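2-oxoglutarate carboxylase small subunit (Hydrogenobacter thermophilus, PDB 7KCT) is a biotin carboxylase-type subunit with an ATP-grasp domain, and in this model binds adenosine-5'-diphosphate, bicarbonate and magnesium. Local coordinates at residues V376-S381 against E416-S421; R73-A78 against E97-L102; Q259-G264 against I336-Y341; V406-M411 against K437-G442. All coordinates share one frame; numbering follows the deposited sequence.

Interaction 1 (V376-S381 against E416-S421)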
loop_
_atom_site.group_PDB
_atom_site.type_symbol
_atom_site.label_atom_id
_atom_site.label_comp_id
_atom_site.label_asym_id
_atom_site.label_seq_id
_atom_site.Cartn_x
_atom_site.Cartn_y
_atom_site.Cartn_z
ATOM N N VAL A 376 -1.145 2.640 3.849
ATOM C CA VAL A 376 -1.919 3.135 4.967
ATOM C C VAL A 376 -1.294 2.601 6.238
ATOM O O VAL A 376 -1.066 1.390 6.349
ATOM C CB VAL A 376 -3.396 2.719 4.899
ATOM C CG1 VAL A 376 -4.146 3.313 6.121
ATOM C CG2 VAL A 376 -4.015 3.211 3.626
ATOM N N GLU A 377 -1.022 3.496 7.189
ATOM C CA GLU A 377 -0.573 3.147 8.537
ATOM C C GLU A 377 -1.704 3.500 9.504
ATOM O O GLU A 377 -2.049 4.674 9.673
ATOM C CB GLU A 377 0.719 3.874 8.905
ATOM C CG GLU A 377 1.884 3.574 7.964
ATOM C CD GLU A 377 2.638 2.252 8.270
ATOM O OE1 GLU A 377 2.571 1.682 9.420
ATOM O OE2 GLU A 377 3.319 1.786 7.327
ATOM N N HIS A 378 -2.290 2.491 10.144
ATOM C CA HIS A 378 -3.477 2.791 10.931
ATOM C C HIS A 378 -3.720 1.687 11.960
ATOM O O HIS A 378 -3.228 0.553 11.835
ATOM C CB HIS A 378 -4.703 2.993 10.005
ATOM C CG HIS A 378 -5.306 1.725 9.516
ATOM N ND1 HIS A 378 -6.659 1.454 9.618
ATOM C CD2 HIS A 378 -4.739 0.617 8.977
ATOM C CE1 HIS A 378 -6.891 0.229 9.172
ATOM N NE2 HIS A 378 -5.746 -0.292 8.762
ATOM N N ALA A 379 -4.480 2.032 12.990
ATOM C CA ALA A 379 -4.801 1.043 14.002
ATOM C C ALA A 379 -6.283 1.047 14.333
ATOM O O ALA A 379 -6.664 0.700 15.453
ATOM C CB ALA A 379 -3.971 1.258 15.272
ATOM N N SER A 380 -7.115 1.404 13.369
ATOM C CA SER A 380 -8.524 1.688 13.590
ATOM C C SER A 380 -9.433 0.749 12.814
ATOM O O SER A 380 -9.045 0.164 11.804
ATOM C CB SER A 380 -8.873 3.127 13.187
ATOM O OG SER A 380 -8.350 4.014 14.150
ATOM N N SER A 381 -10.643 0.621 13.353
ATOM C CA SER A 381 -11.758 -0.175 12.881
ATOM C C SER A 381 -13.030 0.509 13.367
ATOM O O SER A 381 -13.004 1.319 14.301
ATOM C CB SER A 381 -11.747 -1.612 13.433
ATOM O OG SER A 381 -10.781 -2.422 12.805
ATOM N N GLU A 416 -10.183 11.456 -0.898
ATOM C CA GLU A 416 -11.601 11.544 -1.252
ATOM C C GLU A 416 -12.313 10.220 -1.057
ATOM O O GLU A 416 -13.536 10.202 -0.933
ATOM C CB GLU A 416 -11.711 12.029 -2.689
ATOM C CG GLU A 416 -11.552 13.542 -2.852
ATOM C CD GLU A 416 -11.318 13.918 -4.319
ATOM O OE1 GLU A 416 -11.064 13.018 -5.140
ATOM O OE2 GLU A 416 -11.311 15.115 -4.645
ATOM N N THR A 417 -11.594 9.114 -1.003
ATOM C CA THR A 417 -12.253 7.824 -0.797
ATOM C C THR A 417 -12.093 7.264 0.615
ATOM O O THR A 417 -12.667 6.222 0.919
ATOM C CB THR A 417 -11.752 6.801 -1.819
ATOM O OG1 THR A 417 -10.392 6.456 -1.556
ATOM C CG2 THR A 417 -11.877 7.342 -3.215
ATOM N N TYR A 418 -11.387 7.965 1.498
ATOM C CA TYR A 418 -11.190 7.525 2.866
ATOM C C TYR A 418 -12.403 7.953 3.689
ATOM O O TYR A 418 -12.540 9.133 4.036
ATOM C CB TYR A 418 -9.897 8.120 3.421
ATOM C CG TYR A 418 -9.213 7.337 4.540
ATOM C CD1 TYR A 418 -9.928 6.583 5.454
ATOM C CD2 TYR A 418 -7.825 7.353 4.652
ATOM C CE1 TYR A 418 -9.278 5.867 6.459
ATOM C CE2 TYR A 418 -7.170 6.687 5.669
ATOM C CZ TYR A 418 -7.889 5.938 6.572
ATOM O OH TYR A 418 -7.192 5.248 7.562
ATOM N N GLU A 419 -13.257 6.990 4.045
ATOM C CA GLU A 419 -14.494 7.279 4.775
ATOM C C GLU A 419 -14.265 7.070 6.269
ATOM O O GLU A 419 -13.883 5.965 6.684
ATOM C CB GLU A 419 -15.661 6.394 4.316
ATOM C CG GLU A 419 -16.990 6.789 5.059
ATOM C CD GLU A 419 -18.236 6.146 4.512
ATOM O OE1 GLU A 419 -19.354 6.669 4.769
ATOM O OE2 GLU A 419 -18.098 5.104 3.874
ATOM N N ILE A 420 -14.535 8.116 7.072
ATOM C CA ILE A 420 -14.498 8.063 8.543
ATOM C C ILE A 420 -15.683 8.877 9.045
ATOM O O ILE A 420 -15.775 10.073 8.745
ATOM C CB ILE A 420 -13.202 8.634 9.163
ATOM C CG1 ILE A 420 -11.971 7.936 8.565
ATOM C CG2 ILE A 420 -13.142 8.437 10.693
ATOM C CD1 ILE A 420 -10.597 8.374 9.019
ATOM N N SER A 421 -16.619 8.236 9.736
ATOM C CA SER A 421 -17.673 8.998 10.387
ATOM C C SER A 421 -17.631 8.724 11.883
ATOM O O SER A 421 -17.080 7.724 12.374
ATOM C CB SER A 421 -19.089 8.680 9.837
ATOM O OG SER A 421 -19.498 7.450 10.346
#
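The hydroxyl of Y418 abuts V376 and H378, and its OH is the atom that all the closest approaches of this contact share. Its polar partner is the OH of Y366, which also hydrogen-bonds ND1 of H378, so one tyrosine hydroxyl ties the two sides together through a third residue. NE2 of H378 has a bond of its own, to the carbonyl O of V368 of the second subunit, and the two ring nitrogens together fix how the imidazole is turned.

Across the contact itself everything is van der Waals. Y418 OH sits 3.9 Å from V376 CG1, the two side chains meeting from opposite directions. The same OH is 4.2 Å from H378 CB and stands oblique to the imidazole. The V376 branch that does the touching is the one lying anti to the backbone N (chi1 -179°). The tyrosine does most of the reaching: its backbone stays far from the strand, with the CA atoms of V376 and Y418 10.5 Å apart, and the long ring bridges that distance. All three touching residues are buried, although the area they hide from each other is small, about 80 Å².

Y418 stands at the turn where helix 404-417 gives way to the short strand 419-420, and segment 376-381 lies on strand 374-378. The ring thus joins the end of a helix to the antiparallel sheet it packs on, in the C-terminal domain of the biotin carboxylase fold, where that domain meets the second subunit.

Interaction 2 (R73-A78 against E97-L102)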
loop_
_atom_site.group_PDB
_atom_site.type_symbol
_atom_site.label_atom_id
_atom_site.label_comp_id
_atom_site.label_asym_id
_atom_site.label_seq_id
_atom_site.Cartn_x
_atom_site.Cartn_y
_atom_site.Cartn_z
ATOM N N ARG A 73 8.475 0.018 35.632
ATOM C CA ARG A 73 7.518 -1.056 35.433
ATOM C C ARG A 73 7.672 -1.713 34.062
ATOM O O ARG A 73 7.543 -2.937 33.950
ATOM C CB ARG A 73 6.091 -0.545 35.625
ATOM C CG ARG A 73 5.120 -1.680 35.809
ATOM C CD ARG A 73 3.650 -1.248 35.684
ATOM N NE ARG A 73 3.189 -0.447 36.822
ATOM C CZ ARG A 73 2.927 0.857 36.766
ATOM N NH1 ARG A 73 3.074 1.507 35.621
ATOM N NH2 ARG A 73 2.498 1.511 37.843
ATOM N N ILE A 74 7.986 -0.932 33.022
ATOM C CA ILE A 74 8.131 -1.476 31.667
ATOM C C ILE A 74 9.381 -2.339 31.553
ATOM O O ILE A 74 9.360 -3.415 30.947
ATOM C CB ILE A 74 8.153 -0.309 30.668
ATOM C CG1 ILE A 74 6.783 0.357 30.663
ATOM C CG2 ILE A 74 8.471 -0.764 29.265
ATOM C CD1 ILE A 74 6.697 1.678 29.888
ATOM N N VAL A 75 10.494 -1.876 32.125
ATOM C CA VAL A 75 11.726 -2.650 32.083
ATOM C C VAL A 75 11.600 -3.917 32.909
ATOM O O VAL A 75 12.076 -4.990 32.504
ATOM C CB VAL A 75 12.904 -1.783 32.555
ATOM C CG1 VAL A 75 14.101 -2.665 32.797
ATOM C CG2 VAL A 75 13.196 -0.759 31.527
ATOM N N ASP A 76 10.970 -3.817 34.074
ATOM C CA ASP A 76 10.692 -4.992 34.884
ATOM C C ASP A 76 9.841 -6.001 34.116
ATOM O O ASP A 76 10.055 -7.211 34.232
ATOM C CB ASP A 76 9.956 -4.606 36.163
ATOM C CG ASP A 76 10.887 -4.099 37.268
ATOM O OD1 ASP A 76 12.129 -4.142 37.095
ATOM O OD2 ASP A 76 10.360 -3.647 38.314
ATOM N N LEU A 77 8.821 -5.531 33.398
ATOM C CA LEU A 77 7.972 -6.473 32.649
ATOM C C LEU A 77 8.770 -7.182 31.577
ATOM O O LEU A 77 8.613 -8.388 31.368
ATOM C CB LEU A 77 6.776 -5.772 32.004
ATOM C CG LEU A 77 5.852 -6.552 31.073
ATOM C CD1 LEU A 77 5.073 -7.580 31.881
ATOM C CD2 LEU A 77 4.920 -5.551 30.375
ATOM N N ALA A 78 9.620 -6.440 30.871
ATOM C CA ALA A 78 10.448 -7.030 29.843
ATOM C C ALA A 78 11.305 -8.139 30.424
ATOM O O ALA A 78 11.431 -9.214 29.828
ATOM C CB ALA A 78 11.345 -5.961 29.202
ATOM N N GLU A 97 16.375 9.654 28.531
ATOM C CA GLU A 97 17.687 9.072 28.784
ATOM C C GLU A 97 17.644 8.103 29.943
ATOM O O GLU A 97 18.359 7.101 29.936
ATOM C CB GLU A 97 18.728 10.172 29.063
ATOM C CG GLU A 97 18.383 11.083 30.228
ATOM N N HIS A 98 16.802 8.362 30.926
ATOM C CA HIS A 98 16.717 7.467 32.071
ATOM C C HIS A 98 16.136 6.097 31.707
ATOM O O HIS A 98 16.619 5.060 32.201
ATOM C CB HIS A 98 15.871 8.094 33.143
ATOM C CG HIS A 98 15.687 7.201 34.318
ATOM N ND1 HIS A 98 14.446 6.816 34.776
ATOM C CD2 HIS A 98 16.594 6.586 35.114
ATOM C CE1 HIS A 98 14.595 6.008 35.812
ATOM N NE2 HIS A 98 15.887 5.853 36.039
ATOM N N PHE A 99 15.081 6.070 30.878
ATOM C CA PHE A 99 14.565 4.798 30.368
ATOM C C PHE A 99 15.648 4.051 29.596
ATOM O O PHE A 99 15.890 2.862 29.837
ATOM C CB PHE A 99 13.324 5.058 29.508
ATOM C CG PHE A 99 12.634 3.796 28.968
ATOM C CD1 PHE A 99 12.285 2.743 29.801
ATOM C CD2 PHE A 99 12.285 3.713 27.622
ATOM C CE1 PHE A 99 11.633 1.607 29.295
ATOM C CE2 PHE A 99 11.622 2.592 27.117
ATOM C CZ PHE A 99 11.307 1.531 27.973
ATOM N N ALA A 100 16.342 4.739 28.684
ATOM C CA ALA A 100 17.335 4.075 27.830
ATOM C C ALA A 100 18.498 3.490 28.646
ATOM O O ALA A 100 19.022 2.399 28.335
ATOM C CB ALA A 100 17.851 5.086 26.802
ATOM N N ARG A 101 18.887 4.196 29.705
ATOM C CA ARG A 101 19.950 3.788 30.618
ATOM C C ARG A 101 19.489 2.697 31.592
ATOM O O ARG A 101 20.277 1.829 31.947
ATOM C CB ARG A 101 20.475 4.997 31.415
ATOM C CG ARG A 101 21.724 4.581 32.249
ATOM C CD ARG A 101 22.473 5.756 32.810
ATOM N NE ARG A 101 22.003 6.122 34.141
ATOM C CZ ARG A 101 22.389 5.508 35.265
ATOM N NH1 ARG A 101 23.246 4.488 35.222
ATOM N NH2 ARG A 101 21.921 5.906 36.445
ATOM N N LEU A 102 18.255 2.761 32.095
ATOM C CA LEU A 102 17.717 1.652 32.873
ATOM C C LEU A 102 17.730 0.357 32.054
ATOM O O LEU A 102 18.166 -0.693 32.551
ATOM C CB LEU A 102 16.326 2.007 33.368
ATOM C CG LEU A 102 15.721 1.082 34.409
ATOM C CD1 LEU A 102 16.586 1.036 35.699
ATOM C CD2 LEU A 102 14.302 1.556 34.735
#
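F99 brings its ring up to two consecutive residues of the neighbouring helix, I74 and V75, and this is where the packing is tightest. V75 CG2 comes to 3.6 Å from F99 CE1, and I74 CG2 stands 3.9 Å from F99 CZ. Both methyls approach the ring obliquely. The isoleucine side chain crosses the phenylalanine at about a right angle, while V75 and F99 slide past each other in opposite directions. The CB of F99 does not aim straight at the other helix; with CG anti to the backbone N (chi1 -177°) the ring is carried over to it.

On the outer side the contact is looser. L102, the one touching residue that is partly exposed, adds a single methyl, with CD2 4.1 Å from V75 CG2, so that the valine branch touches both the ring and the leucine. H98 and R101, exposed on the same helix, mark the solvent side.

The axes of the two short helical segments approach to 10.5 Å and run nearly side by side, their N-to-C directions 23° apart. Helix 71-81 leads into strand 85-87 and helix 97-105 follows it, in the Rossmann-like N-terminal domain with its parallel sheet. I74 also touches L15 and I40 of that sheet, so the I74-F99 side of the contact faces the sheet.

Every group that meets across the helices is hydrocarbon, so the pairing probably owes its hold to the burial of apolar surface and to fit rather than to any directional bond.

Interaction 3 (Q259-G264 against I336-Y341)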
loop_
_atom_site.group_PDB
_atom_site.type_symbol
_atom_site.label_atom_id
_atom_site.label_comp_id
_atom_site.label_asym_id
_atom_site.label_seq_id
_atom_site.Cartn_x
_atom_site.Cartn_y
_atom_site.Cartn_z
ATOM N N GLN A 259 22.783 20.188 -3.435
ATOM C CA GLN A 259 22.583 20.605 -2.053
ATOM C C GLN A 259 22.167 19.438 -1.159
ATOM O O GLN A 259 22.506 19.423 0.034
ATOM C CB GLN A 259 21.531 21.693 -1.970
ATOM C CG GLN A 259 21.772 22.859 -2.890
ATOM C CD GLN A 259 20.601 23.810 -2.901
ATOM O OE1 GLN A 259 19.656 23.650 -3.682
ATOM N NE2 GLN A 259 20.593 24.734 -1.941
ATOM N N ARG A 260 21.411 18.482 -1.711
ATOM C CA ARG A 260 21.027 17.293 -0.958
ATOM C C ARG A 260 22.262 16.588 -0.425
ATOM O O ARG A 260 22.365 16.316 0.770
ATOM C CB ARG A 260 20.201 16.355 -1.838
ATOM C CG ARG A 260 19.651 15.075 -1.126
ATOM C CD ARG A 260 18.535 14.381 -1.954
ATOM N NE ARG A 260 17.402 15.300 -2.093
ATOM C CZ ARG A 260 17.008 15.853 -3.235
ATOM N NH1 ARG A 260 17.623 15.552 -4.362
ATOM N NH2 ARG A 260 15.987 16.701 -3.243
ATOM N N GLU A 261 23.238 16.336 -1.289
ATOM C CA GLU A 261 24.440 15.640 -0.842
ATOM C C GLU A 261 25.352 16.521 0.011
ATOM O O GLU A 261 25.998 16.014 0.928
ATOM C CB GLU A 261 25.171 15.096 -2.046
ATOM C CG GLU A 261 24.336 14.077 -2.814
ATOM C CD GLU A 261 24.019 12.810 -1.991
ATOM O OE1 GLU A 261 22.978 12.165 -2.259
ATOM O OE2 GLU A 261 24.810 12.455 -1.076
ATOM N N TYR A 262 25.395 17.832 -0.234
ATOM C CA TYR A 262 26.197 18.716 0.608
ATOM C C TYR A 262 25.662 18.745 2.028
ATOM O O TYR A 262 26.386 18.476 2.989
ATOM C CB TYR A 262 26.226 20.138 0.021
ATOM C CG TYR A 262 26.791 21.154 0.983
ATOM C CD1 TYR A 262 28.162 21.304 1.158
ATOM C CD2 TYR A 262 25.960 21.944 1.742
ATOM C CE1 TYR A 262 28.683 22.236 2.078
ATOM C CE2 TYR A 262 26.459 22.846 2.650
ATOM C CZ TYR A 262 27.826 23.003 2.800
ATOM O OH TYR A 262 28.299 23.928 3.707
ATOM N N TYR A 263 24.382 19.102 2.186
ATOM C CA TYR A 263 23.828 19.163 3.523
ATOM C C TYR A 263 23.755 17.779 4.142
ATOM O O TYR A 263 23.940 17.637 5.352
ATOM C CB TYR A 263 22.444 19.795 3.510
ATOM C CG TYR A 263 22.474 21.290 3.393
ATOM C CD1 TYR A 263 22.962 22.067 4.438
ATOM C CD2 TYR A 263 21.975 21.931 2.261
ATOM C CE1 TYR A 263 22.983 23.444 4.356
ATOM C CE2 TYR A 263 21.989 23.311 2.170
ATOM C CZ TYR A 263 22.481 24.058 3.225
ATOM O OH TYR A 263 22.484 25.421 3.153
ATOM N N GLY A 264 23.542 16.748 3.322
ATOM C CA GLY A 264 23.520 15.392 3.836
ATOM C C GLY A 264 24.873 14.923 4.347
ATOM O O GLY A 264 24.944 14.204 5.356
ATOM N N ILE A 336 22.221 4.834 -2.001
ATOM C CA ILE A 336 20.968 5.486 -1.625
ATOM C C ILE A 336 20.486 6.349 -2.788
ATOM O O ILE A 336 21.065 7.403 -3.069
ATOM C CB ILE A 336 21.121 6.324 -0.354
ATOM C CG1 ILE A 336 21.640 5.450 0.806
ATOM C CG2 ILE A 336 19.794 7.062 -0.015
ATOM C CD1 ILE A 336 21.098 3.996 0.817
ATOM N N ARG A 337 19.427 5.892 -3.460
ATOM C CA ARG A 337 18.756 6.608 -4.539
ATOM C C ARG A 337 17.452 7.243 -4.054
ATOM O O ARG A 337 16.812 6.774 -3.112
ATOM C CB ARG A 337 18.442 5.663 -5.695
ATOM C CG ARG A 337 19.631 4.859 -6.254
ATOM C CD ARG A 337 20.256 5.506 -7.472
ATOM N NE ARG A 337 21.422 4.760 -7.943
ATOM C CZ ARG A 337 22.653 4.929 -7.467
ATOM N NH1 ARG A 337 22.873 5.821 -6.512
ATOM N NH2 ARG A 337 23.667 4.211 -7.939
ATOM N N PHE A 338 17.038 8.297 -4.744
ATOM C CA PHE A 338 15.845 9.047 -4.390
ATOM C C PHE A 338 14.926 8.991 -5.603
ATOM O O PHE A 338 15.026 9.813 -6.519
ATOM C CB PHE A 338 16.217 10.421 -3.999
ATOM C CG PHE A 338 17.208 10.481 -2.853
ATOM C CD1 PHE A 338 16.794 10.234 -1.555
ATOM C CD2 PHE A 338 18.552 10.802 -3.083
ATOM C CE1 PHE A 338 17.687 10.313 -0.496
ATOM C CE2 PHE A 338 19.458 10.899 -2.026
ATOM C CZ PHE A 338 19.026 10.635 -0.733
ATOM N N ASN A 339 14.035 7.998 -5.602
ATOM C CA ASN A 339 13.193 7.660 -6.743
ATOM C C ASN A 339 11.813 8.257 -6.517
ATOM O O ASN A 339 11.081 7.807 -5.632
ATOM C CB ASN A 339 13.147 6.136 -6.888
ATOM C CG ASN A 339 12.252 5.664 -8.025
ATOM O OD1 ASN A 339 12.138 6.307 -9.050
ATOM N ND2 ASN A 339 11.662 4.486 -7.855
ATOM N N GLY A 340 11.474 9.287 -7.298
ATOM C CA GLY A 340 10.125 9.807 -7.299
ATOM C C GLY A 340 9.791 10.649 -6.083
ATOM O O GLY A 340 10.637 11.247 -5.425
ATOM N N TYR A 341 8.492 10.701 -5.798
ATOM C CA TYR A 341 7.950 11.609 -4.809
ATOM C C TYR A 341 6.906 10.891 -3.970
ATOM O O TYR A 341 6.130 10.108 -4.503
ATOM C CB TYR A 341 7.291 12.816 -5.493
ATOM C CG TYR A 341 8.248 13.741 -6.172
ATOM C CD1 TYR A 341 8.612 13.540 -7.490
ATOM C CD2 TYR A 341 8.809 14.807 -5.488
ATOM C CE1 TYR A 341 9.510 14.388 -8.115
ATOM C CE2 TYR A 341 9.718 15.655 -6.102
ATOM C CZ TYR A 341 10.072 15.434 -7.407
ATOM O OH TYR A 341 10.970 16.276 -8.022
#
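F338 hides more surface here than any other residue, and its ring is met in two different ways, by R260 over a face and by E261 at the edge. R260 sets its CD methylene over the ring: CD is 3.6 Å from F338 CE2 and 3.9 Å from the ring centroid, offset toward the rim, which makes a CH-pi contact. The two side chains slide past each other in opposite directions. The arginine chain bends about its CG-CD bond (chi3 -62°), and its guanidinium plane ends up 52° from that of the ring. With R260 CZ 5.6 Å from the F338 centroid, any cation-pi attraction is weak at most. The charged end is engaged elsewhere, NE forming a salt bridge with E234.

E261 comes in from the side. Its OE1 lies in the plane of the ring, 3.7 Å from F338 CE2, facing the hydrogen-bearing rim, where a carboxylate oxygen would be mildly attracted. The carboxylate is turned 44° from the ring plane. Its other oxygen, OE2, is hydrogen-bonded to NE2 of H231, which helps to set its direction. The aromatic ring therefore receives methylene on its face and a carboxylate oxygen, probably negatively charged, at its rim, from two successive residues of one helix.

R260 and E261 belong to helix 257-273 of the ATP-grasp domain, and F338 to the irregular segment that leads into strand 341-351. F338 also touches H231 on strand 229-236 and I311 and T312 on helix 305-312, so its ring is wedged among two helices and a strand just before the chain enters the large antiparallel sheet.

Interaction 4 (V406-M411 against K437-G442)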
loop_
_atom_site.group_PDB
_atom_site.type_symbol
_atom_site.label_atom_id
_atom_site.label_comp_id
_atom_site.label_asym_id
_atom_site.label_seq_id
_atom_site.Cartn_x
_atom_site.Cartn_y
_atom_site.Cartn_z
ATOM N N VAL A 406 1.533 13.808 -10.117
ATOM C CA VAL A 406 0.820 12.541 -9.990
ATOM C C VAL A 406 0.696 12.158 -8.524
ATOM O O VAL A 406 -0.301 11.549 -8.118
ATOM C CB VAL A 406 1.538 11.462 -10.825
ATOM C CG1 VAL A 406 0.751 10.112 -10.817
ATOM C CG2 VAL A 406 1.805 12.023 -12.260
ATOM N N ALA A 407 1.704 12.504 -7.709
ATOM C CA ALA A 407 1.641 12.208 -6.285
ATOM C C ALA A 407 0.540 13.015 -5.623
ATOM O O ALA A 407 -0.233 12.486 -4.814
ATOM C CB ALA A 407 3.000 12.503 -5.637
ATOM N N VAL A 408 0.435 14.295 -5.976
ATOM C CA VAL A 408 -0.651 15.132 -5.473
ATOM C C VAL A 408 -2.014 14.568 -5.885
ATOM O O VAL A 408 -2.940 14.477 -5.060
ATOM C CB VAL A 408 -0.470 16.578 -5.969
ATOM C CG1 VAL A 408 -1.640 17.432 -5.509
ATOM C CG2 VAL A 408 0.837 17.175 -5.461
ATOM N N ASP A 409 -2.159 14.221 -7.171
ATOM C CA ASP A 409 -3.418 13.676 -7.688
ATOM C C ASP A 409 -3.751 12.358 -7.000
ATOM O O ASP A 409 -4.894 12.132 -6.571
ATOM C CB ASP A 409 -3.326 13.451 -9.203
ATOM C CG ASP A 409 -3.110 14.741 -10.017
ATOM O OD1 ASP A 409 -3.540 15.841 -9.604
ATOM O OD2 ASP A 409 -2.535 14.641 -11.112
ATOM N N ARG A 410 -2.732 11.525 -6.783
ATOM C CA ARG A 410 -2.950 10.246 -6.126
ATOM C C ARG A 410 -3.388 10.441 -4.682
ATOM O O ARG A 410 -4.259 9.717 -4.193
ATOM C CB ARG A 410 -1.670 9.407 -6.195
ATOM C CG ARG A 410 -1.732 8.088 -5.441
ATOM C CD ARG A 410 -0.613 7.189 -6.014
ATOM N NE ARG A 410 -1.029 6.755 -7.342
ATOM C CZ ARG A 410 -0.226 6.377 -8.328
ATOM N NH1 ARG A 410 1.091 6.421 -8.191
ATOM N NH2 ARG A 410 -0.757 5.991 -9.474
ATOM N N MET A 411 -2.807 11.422 -3.976
ATOM C CA MET A 411 -3.204 11.678 -2.591
ATOM C C MET A 411 -4.606 12.290 -2.500
ATOM O O MET A 411 -5.400 11.914 -1.626
ATOM C CB MET A 411 -2.176 12.605 -1.911
ATOM C CG MET A 411 -2.565 13.034 -0.511
ATOM S SD MET A 411 -2.611 11.704 0.741
ATOM C CE MET A 411 -0.875 11.458 1.020
ATOM N N LYS A 437 -3.807 25.578 -5.717
ATOM C CA LYS A 437 -2.808 25.842 -6.752
ATOM C C LYS A 437 -1.425 26.055 -6.154
ATOM O O LYS A 437 -0.437 25.603 -6.718
ATOM C CB LYS A 437 -3.145 27.074 -7.584
ATOM C CG LYS A 437 -2.318 27.323 -8.861
ATOM C CD LYS A 437 -2.657 28.731 -9.411
ATOM C CE LYS A 437 -2.226 28.780 -10.932
ATOM N NZ LYS A 437 -0.991 28.094 -11.270
ATOM N N ASP A 438 -1.309 26.822 -5.062
ATOM C CA ASP A 438 0.010 27.037 -4.479
ATOM C C ASP A 438 0.642 25.706 -4.072
ATOM O O ASP A 438 1.786 25.413 -4.433
ATOM C CB ASP A 438 -0.120 27.977 -3.295
ATOM C CG ASP A 438 -0.220 29.453 -3.714
ATOM O OD1 ASP A 438 -0.059 29.773 -4.915
ATOM O OD2 ASP A 438 -0.469 30.300 -2.832
ATOM N N PHE A 439 -0.088 24.861 -3.342
ATOM C CA PHE A 439 0.530 23.596 -2.949
ATOM C C PHE A 439 0.973 22.803 -4.166
ATOM O O PHE A 439 2.115 22.325 -4.229
ATOM C CB PHE A 439 -0.415 22.772 -2.077
ATOM C CG PHE A 439 0.174 21.469 -1.648
ATOM C CD1 PHE A 439 1.005 21.397 -0.556
ATOM C CD2 PHE A 439 -0.086 20.316 -2.348
ATOM C CE1 PHE A 439 1.585 20.166 -0.170
ATOM C CE2 PHE A 439 0.461 19.076 -1.950
ATOM C CZ PHE A 439 1.305 19.008 -0.885
ATOM N N ARG A 440 0.114 22.707 -5.174
ATOM C CA ARG A 440 0.453 21.970 -6.385
ATOM C C ARG A 440 1.697 22.526 -7.068
ATOM O O ARG A 440 2.395 21.780 -7.765
ATOM C CB ARG A 440 -0.721 21.976 -7.363
ATOM C CG ARG A 440 -1.891 21.053 -7.041
ATOM C CD ARG A 440 -2.869 21.028 -8.237
ATOM N NE ARG A 440 -2.251 20.617 -9.512
ATOM C CZ ARG A 440 -2.201 19.355 -9.933
ATOM N NH1 ARG A 440 -2.717 18.399 -9.176
ATOM N NH2 ARG A 440 -1.639 19.042 -11.093
ATOM N N ASP A 441 1.991 23.825 -6.901
ATOM C CA ASP A 441 3.157 24.406 -7.553
ATOM C C ASP A 441 4.405 24.377 -6.675
ATOM O O ASP A 441 5.453 24.861 -7.108
ATOM C CB ASP A 441 2.860 25.846 -7.986
ATOM C CG ASP A 441 1.869 25.915 -9.153
ATOM O OD1 ASP A 441 1.837 24.966 -9.976
ATOM O OD2 ASP A 441 1.122 26.917 -9.250
ATOM N N GLY A 442 4.333 23.801 -5.467
ATOM C CA GLY A 442 5.479 23.761 -4.579
ATOM C C GLY A 442 5.640 24.913 -3.629
ATOM O O GLY A 442 6.591 24.889 -2.821
#
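The carboxylate of D409 and the guanidinium of R440 lie nearly parallel, their planes 16° apart, with D409 at the guanidinium edge. R440 NH1 donates to D409 OD1 at 2.7 Å with an N-H...O angle of 147°; the donor arrives on the syn side but is tilted out of the carboxylate plane. OD1 is gripped a second time by NH1 of R412 from its own helix. The bend in the arginine chain (chi3 57°) turns the guanidinium toward D409, while R440 CG rests 3.9 Å from V408 CG1.

The other flat group is the ring of F439. V408 CG2 approaches it obliquely, 4.0 Å from F439 CE2, and the rings of F444 and W404 meet it as well. This is helix-to-helix packing within the C-terminal domain of the biotin carboxylase fold: helix 404-417, lying on strands 341-351 and 393-401, receives the short helix 437-441, whose chain is turned off at G442 in a Schellman motif with positive phi. One turn apart on the short helix, K437 and D441 form their own salt bridge, K437 NZ to D441 OD2 at 3.2 Å. On helix 404-417, R410 has a salt bridge to E32 of the second subunit.

Interactions 1 and 4 both use helix 404-417 and both touch the second subunit, but in different ways: interaction 1 is a buried contact at the helix end, and interaction 4 is partly buried, pairing an apolar patch with a salt bridge. Interaction 3 is also partly buried and is the one where an aromatic face meets an arginine methylene and its rim a carboxylate oxygen. It touches interaction 4 directly, Y341 O lying 4.1 Å from A407 CB. Interaction 2 stands apart in the N-terminal domain, its centre about 44 Å from that of interaction 4; buried and wholly hydrocarbon, it has no second-subunit neighbour.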